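Local coordinates for protein Hydrogenase/urease maturation factor HypB (Helicobacter pylori, PDB 4LPS) that binds and hydrolyses GTP slowly and is required for inserting nickel into [NiFe] hydrogenase and for maturing urease, at residues A[157-162]-A[190-195]; A[179-184]-A[208-213]. All coordinates share one frame; numbering follows the deposited sequence.

Contact 1. Residues A[157-162]-A[190-195]; sequences LSVPEG and FNFRVS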
loop_
_atom_site.group_PDB
_atom_site.type_symbol
_atom_site.label_atom_id
_atom_site.label_comp_id
_atom_site.label_asym_id
_atom_site.label_seq_id
_atom_site.Cartn_x
_atom_site.Cartn_y
_atom_site.Cartn_z
ATOM N N LEU A 157 4.727 -8.369 -3.668
ATOM C CA LEU A 157 4.979 -9.373 -4.693
ATOM C C LEU A 157 4.549 -10.718 -4.129
ATOM O O LEU A 157 5.142 -11.210 -3.168
ATOM C CB LEU A 157 6.455 -9.401 -5.101
ATOM C CG LEU A 157 6.874 -10.556 -6.015
ATOM C CD1 LEU A 157 6.069 -10.542 -7.303
ATOM C CD2 LEU A 157 8.369 -10.515 -6.316
ATOM N N SER A 158 3.514 -11.312 -4.716
ATOM C CA SER A 158 2.997 -12.566 -4.192
ATOM C C SER A 158 3.783 -13.727 -4.773
ATOM O O SER A 158 4.247 -13.665 -5.915
ATOM C CB SER A 158 1.503 -12.718 -4.485
ATOM O OG SER A 158 1.271 -13.252 -5.772
ATOM N N VAL A 159 3.968 -14.762 -3.958
ATOM C CA VAL A 159 4.732 -15.940 -4.353
ATOM C C VAL A 159 4.253 -16.548 -5.681
ATOM O O VAL A 159 5.082 -16.861 -6.537
ATOM C CB VAL A 159 4.705 -17.021 -3.236
ATOM C CG1 VAL A 159 5.094 -18.385 -3.779
ATOM C CG2 VAL A 159 5.634 -16.628 -2.102
ATOM N N PRO A 160 2.927 -16.713 -5.870
ATOM C CA PRO A 160 2.494 -17.303 -7.145
ATOM C C PRO A 160 2.841 -16.491 -8.397
ATOM O O PRO A 160 2.816 -17.069 -9.485
ATOM C CB PRO A 160 0.972 -17.403 -6.984
ATOM C CG PRO A 160 0.746 -17.447 -5.515
ATOM C CD PRO A 160 1.787 -16.540 -4.947
ATOM N N GLU A 161 3.143 -15.201 -8.261
ATOM C CA GLU A 161 3.480 -14.376 -9.426
ATOM C C GLU A 161 4.832 -14.744 -10.033
ATOM O O GLU A 161 5.059 -14.534 -11.224
ATOM C CB GLU A 161 3.485 -12.887 -9.060
ATOM C CG GLU A 161 2.134 -12.328 -8.641
ATOM C CD GLU A 161 2.230 -10.924 -8.076
ATOM O OE1 GLU A 161 2.892 -10.068 -8.703
ATOM O OE2 GLU A 161 1.645 -10.676 -7.000
ATOM N N GLY A 162 5.725 -15.294 -9.217
ATOM C CA GLY A 162 7.054 -15.655 -9.685
ATOM C C GLY A 162 8.138 -14.810 -9.042
ATOM O O GLY A 162 7.952 -13.611 -8.826
ATOM N N PHE A 190 5.465 -23.582 -5.019
ATOM C CA PHE A 190 5.841 -22.848 -6.225
ATOM C C PHE A 190 7.346 -22.853 -6.506
ATOM O O PHE A 190 7.790 -22.273 -7.501
ATOM C CB PHE A 190 5.341 -21.404 -6.141
ATOM C CG PHE A 190 3.885 -21.246 -6.473
ATOM C CD1 PHE A 190 3.480 -21.103 -7.792
ATOM C CD2 PHE A 190 2.921 -21.243 -5.474
ATOM C CE1 PHE A 190 2.143 -20.959 -8.111
ATOM C CE2 PHE A 190 1.580 -21.098 -5.785
ATOM C CZ PHE A 190 1.191 -20.957 -7.106
ATOM N N ASN A 191 8.119 -23.505 -5.639
ATOM C CA ASN A 191 9.578 -23.508 -5.742
ATOM C C ASN A 191 10.098 -22.072 -5.854
ATOM O O ASN A 191 11.012 -21.775 -6.628
ATOM C CB ASN A 191 10.038 -24.353 -6.937
ATOM C CG ASN A 191 9.434 -25.752 -6.932
ATOM O OD1 ASN A 191 9.801 -26.603 -6.118
ATOM N ND2 ASN A 191 8.502 -25.994 -7.850
ATOM N N PHE A 192 9.487 -21.191 -5.069
ATOM C CA PHE A 192 9.760 -19.761 -5.102
ATOM C C PHE A 192 11.088 -19.491 -4.411
ATOM O O PHE A 192 11.329 -19.991 -3.311
ATOM C CB PHE A 192 8.617 -19.005 -4.413
ATOM C CG PHE A 192 8.724 -17.508 -4.482
ATOM C CD1 PHE A 192 9.452 -16.799 -3.533
ATOM C CD2 PHE A 192 8.048 -16.801 -5.465
ATOM C CE1 PHE A 192 9.531 -15.415 -3.587
ATOM C CE2 PHE A 192 8.116 -15.420 -5.522
ATOM C CZ PHE A 192 8.860 -14.726 -4.583
ATOM N N ARG A 193 11.949 -18.710 -5.055
ATOM C CA ARG A 193 13.255 -18.400 -4.486
ATOM C C ARG A 193 13.311 -16.983 -3.924
ATOM O O ARG A 193 13.482 -16.009 -4.662
ATOM C CB ARG A 193 14.350 -18.634 -5.536
ATOM C CG ARG A 193 14.634 -20.121 -5.754
ATOM C CD ARG A 193 15.268 -20.462 -7.101
ATOM N NE ARG A 193 16.241 -19.480 -7.565
ATOM C CZ ARG A 193 16.011 -18.623 -8.555
ATOM N NH1 ARG A 193 14.839 -18.629 -9.179
ATOM N NH2 ARG A 193 16.949 -17.763 -8.922
ATOM N N VAL A 194 13.126 -16.890 -2.608
ATOM C CA VAL A 194 13.265 -15.642 -1.861
ATOM C C VAL A 194 14.616 -14.985 -2.143
ATOM O O VAL A 194 14.725 -13.759 -2.194
ATOM C CB VAL A 194 13.093 -15.887 -0.344
ATOM C CG1 VAL A 194 13.414 -14.634 0.461
ATOM C CG2 VAL A 194 11.674 -16.339 -0.049
ATOM N N SER A 195 15.641 -15.813 -2.334
ATOM C CA SER A 195 16.978 -15.331 -2.654
ATOM C C SER A 195 16.997 -14.500 -3.935
ATOM O O SER A 195 17.731 -13.519 -4.031
ATOM C CB SER A 195 17.951 -16.505 -2.785
ATOM O OG SER A 195 17.544 -17.405 -3.800
#
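In Phe192, CG stands anti to the backbone N (chi1 -175°), which carries the ring to Val159; in Val159, chi1 of 162° places CG1 beside the carbonyl carbon and CG2 beside the backbone N. The two methyls divide the work. CG2 sits over one face of the Phe192 ring, 4.0 Å from its centroid in a CH-pi contact, while CG1 lies against Phe192 CB at 3.6 Å and also reaches Phe190 CB. The turn backbone also closes on Phe192: Val159 O lies 3.2 Å from Phe192 CD2, and Gly162 C comes obliquely to 3.6 Å from Phe192 CE2. No hydrogen bond crosses between the segments, so apolar packing does the joining. In the P-loop GTPase fold this is the place where strand 152-158 of the parallel sheet ends in a turn and residues 191-193 lead into helix 194-204, with Arg193 as the N-cap residue. Val159 and Phe192 also touch Ile181 of the neighbouring strand, and Phe192 touches Val197 of the helix. Phe190, more exposed, turns one face to Pro160, whose CA is 3.8 Å from the ring centroid in a second CH-pi contact, and Pro160 CB meets Phe190 CZ at 3.6 Å. Pro160, Glu161 and Phe190 are among the residues that line a GDP pocket in this crystal structure. Inside the turn, Glu161 OE2 takes bonds from Ser158 N, which reaches it from above the carboxylate plane at 3.0 Å, and from Ser158 OG on its anti side. Ser57 OG also bonds to OE2 and Ser54 OG to OE1, tying this carboxylate to the P-loop.

Contact 2. Residues A[179-184]-A[208-213]; sequences VIISKA and APIFLM. With GDP (guanosine-5'-diphosphate), chain D.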
loop_
_atom_site.group_PDB
_atom_site.type_symbol
_atom_site.label_atom_id
_atom_site.label_comp_id
_atom_site.label_asym_id
_atom_site.label_seq_id
_atom_site.Cartn_x
_atom_site.Cartn_y
_atom_site.Cartn_z
ATOM N N VAL A 179 9.248 -3.802 0.508
ATOM C CA VAL A 179 8.660 -4.822 -0.344
ATOM C C VAL A 179 8.129 -5.947 0.529
ATOM O O VAL A 179 8.810 -6.414 1.447
ATOM C CB VAL A 179 9.675 -5.382 -1.372
ATOM C CG1 VAL A 179 9.024 -6.443 -2.253
ATOM C CG2 VAL A 179 10.233 -4.266 -2.231
ATOM N N ILE A 180 6.902 -6.369 0.253
ATOM C CA ILE A 180 6.317 -7.504 0.948
ATOM C C ILE A 180 6.207 -8.701 0.015
ATOM O O ILE A 180 5.537 -8.629 -1.015
ATOM C CB ILE A 180 4.917 -7.164 1.499
ATOM C CG1 ILE A 180 5.010 -6.037 2.532
ATOM C CG2 ILE A 180 4.259 -8.397 2.100
ATOM C CD1 ILE A 180 3.665 -5.457 2.907
ATOM N N ILE A 181 6.864 -9.802 0.372
ATOM C CA ILE A 181 6.634 -11.064 -0.319
ATOM C C ILE A 181 5.406 -11.711 0.303
ATOM O O ILE A 181 5.480 -12.298 1.384
ATOM C CB ILE A 181 7.846 -12.015 -0.228
ATOM C CG1 ILE A 181 9.092 -11.360 -0.834
ATOM C CG2 ILE A 181 7.549 -13.330 -0.941
ATOM C CD1 ILE A 181 10.353 -12.208 -0.727
ATOM N N SER A 182 4.273 -11.593 -0.378
ATOM C CA SER A 182 3.004 -12.018 0.198
ATOM C C SER A 182 2.687 -13.455 -0.188
ATOM O O SER A 182 3.317 -14.014 -1.090
ATOM C CB SER A 182 1.874 -11.078 -0.232
ATOM O OG SER A 182 1.769 -10.987 -1.637
ATOM N N LYS A 183 1.720 -14.046 0.513
ATOM C CA LYS A 183 1.378 -15.461 0.364
ATOM C C LYS A 183 2.618 -16.337 0.553
ATOM O O LYS A 183 2.857 -17.280 -0.203
ATOM C CB LYS A 183 0.723 -15.721 -0.997
ATOM C CG LYS A 183 -0.347 -14.689 -1.359
ATOM C CD LYS A 183 -1.116 -15.066 -2.620
ATOM C CE LYS A 183 -2.122 -13.981 -2.985
ATOM N NZ LYS A 183 -2.960 -14.340 -4.171
ATOM N N ALA A 184 3.398 -16.015 1.581
ATOM C CA ALA A 184 4.652 -16.710 1.852
ATOM C C ALA A 184 4.445 -18.179 2.227
ATOM O O ALA A 184 5.382 -18.977 2.178
ATOM C CB ALA A 184 5.415 -15.988 2.952
ATOM N N ALA A 208 15.785 -0.765 0.824
ATOM C CA ALA A 208 14.400 -1.154 1.072
ATOM C C ALA A 208 14.328 -2.509 1.770
ATOM O O ALA A 208 14.889 -3.495 1.284
ATOM C CB ALA A 208 13.616 -1.190 -0.229
ATOM N N PRO A 209 13.630 -2.564 2.914
ATOM C CA PRO A 209 13.446 -3.819 3.649
ATOM C C PRO A 209 12.487 -4.765 2.933
ATOM O O PRO A 209 11.611 -4.308 2.200
ATOM C CB PRO A 209 12.868 -3.355 4.989
ATOM C CG PRO A 209 12.166 -2.076 4.665
ATOM C CD PRO A 209 13.024 -1.420 3.619
ATOM N N ILE A 210 12.669 -6.067 3.129
ATOM C CA ILE A 210 11.794 -7.064 2.525
ATOM C C ILE A 210 11.104 -7.883 3.614
ATOM O O ILE A 210 11.749 -8.348 4.556
ATOM C CB ILE A 210 12.572 -8.007 1.573
ATOM C CG1 ILE A 210 13.364 -7.190 0.547
ATOM C CG2 ILE A 210 11.626 -8.960 0.865
ATOM C CD1 ILE A 210 14.197 -8.031 -0.412
ATOM N N PHE A 211 9.793 -8.055 3.482
ATOM C CA PHE A 211 9.017 -8.793 4.472
ATOM C C PHE A 211 8.379 -10.041 3.878
ATOM O O PHE A 211 7.749 -9.981 2.824
ATOM C CB PHE A 211 7.923 -7.901 5.065
ATOM C CG PHE A 211 8.445 -6.752 5.877
ATOM C CD1 PHE A 211 8.690 -5.521 5.284
ATOM C CD2 PHE A 211 8.691 -6.900 7.234
ATOM C CE1 PHE A 211 9.171 -4.462 6.027
ATOM C CE2 PHE A 211 9.170 -5.842 7.984
ATOM C CZ PHE A 211 9.412 -4.621 7.378
ATOM N N LEU A 212 8.542 -11.167 4.566
ATOM C CA LEU A 212 7.781 -12.369 4.257
ATOM C C LEU A 212 6.461 -12.307 5.008
ATOM O O LEU A 212 6.442 -12.174 6.232
ATOM C CB LEU A 212 8.560 -13.629 4.638
ATOM C CG LEU A 212 9.644 -14.102 3.670
ATOM C CD1 LEU A 212 10.565 -15.104 4.352
ATOM C CD2 LEU A 212 9.017 -14.714 2.426
ATOM N N MET A 213 5.356 -12.387 4.278
ATOM C CA MET A 213 4.045 -12.247 4.892
ATOM C C MET A 213 3.092 -13.329 4.418
ATOM O O MET A 213 3.059 -13.671 3.238
ATOM C CB MET A 213 3.458 -10.865 4.591
ATOM C CG MET A 213 1.967 -10.747 4.894
ATOM S SD MET A 213 1.316 -9.072 4.776
ATOM C CE MET A 213 2.522 -8.180 5.756
HETATM P PB GDP D . -5.863 -8.103 -3.753
HETATM O O1B GDP D . -6.666 -8.258 -5.020
HETATM O O2B GDP D . -6.533 -7.129 -2.818
HETATM O O3B GDP D . -4.485 -7.575 -4.065
HETATM O O3A GDP D . -5.701 -9.535 -3.046
HETATM P PA GDP D . -6.910 -10.297 -2.302
HETATM O O1A GDP D . -6.973 -9.878 -0.856
HETATM O O2A GDP D . -8.231 -10.076 -2.993
HETATM O "O5'" GDP D . -6.437 -11.823 -2.382
HETATM C "C5'" GDP D . -6.637 -12.584 -3.571
HETATM C "C4'" GDP D . -6.636 -14.061 -3.205
HETATM O "O4'" GDP D . -5.424 -14.386 -2.524
HETATM C "C3'" GDP D . -7.769 -14.380 -2.247
HETATM O "O3'" GDP D . -8.317 -15.646 -2.625
HETATM C "C2'" GDP D . -7.115 -14.521 -0.893
HETATM O "O2'" GDP D . -7.796 -15.495 -0.104
HETATM C "C1'" GDP D . -5.727 -15.004 -1.269
HETATM N N9 GDP D . -4.692 -14.625 -0.281
HETATM C C8 GDP D . -4.455 -13.411 0.254
HETATM N N7 GDP D . -3.398 -13.465 1.103
HETATM C C5 GDP D . -2.936 -14.732 1.105
HETATM C C6 GDP D . -1.846 -15.486 1.768
HETATM O O6 GDP D . -1.070 -14.924 2.568
HETATM N N1 GDP D . -1.714 -16.789 1.487
HETATM C C2 GDP D . -2.538 -17.421 0.629
HETATM N N2 GDP D . -2.354 -18.741 0.387
HETATM N N3 GDP D . -3.553 -16.795 -0.013
HETATM C C4 GDP D . -3.791 -15.482 0.184
#
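The Phe211 ring turns an edge toward Val179 O, which lies near the ring plane 3.9 Å from Phe211 CD1; Phe224 of helix 218-234 meets the ring edge-to-face, and Phe227 meets it with the two planes inclined. The second flat group, the guanine of GDP, has the extended Lys183 chain laid across one face, CG standing 3.6 Å from GDP C5. The two strands belong to the beta-alpha-beta unit of strand 178-182, helix 194-204 and edge strand 210-212 in the P-loop fold, and the first runs into the Ser-Lys-Ala-Asp form of the guanine-recognition (G4) motif.

The strands are parallel, their axes at 21° to each other, and their bonds alternate from one chain to the other: Phe211 N gives to Val179 O, Ile181 N to Phe211 O at 2.6 Å, and Met213 N to Ile181 O. Val179, Ile181 and Ile210 pack on helix 194-204 from one face of the sheet, with Ile181 CD1 3.8 Å from Ile210 CG2; Leu212 lies on the same face. Ile180, on the opposite face, meets Met213 CB through CG2 at 3.6 Å, and the bend at chi3 (-49°) folds Met213 CE back toward Ile180 CG2 and CD1. Past the strands, Met213 O receives Ala184 N. At the far end of its side chain, Lys183 NZ bonds both Gly56 O and, at 3.0 Å, GDP O4'.

Contacts 1 and 2 illustrate how neighbouring strands of one sheet place their C-terminal ends near a nucleotide. Their centres are about 10 Å apart, and strand 152-158 joins strand 178-182 through two probable hydrogen bonds, Leu157 N to Ile180 O at 2.8 Å and Ser182 N to Leu157 O. Helix 194-204 starts in contact 1 and leads on to the edge strand of contact 2. At the strand ends the contacts touch, Val159 CG2 packing 3.4 Å from Lys183 O. Lys183 reaches the GDP, whereas the nearest side-chain atom of Pro160 is about 7 Å from it. Ser57 of the P-loop is common to both contacts, its O bonding Ser182 OG in contact 2.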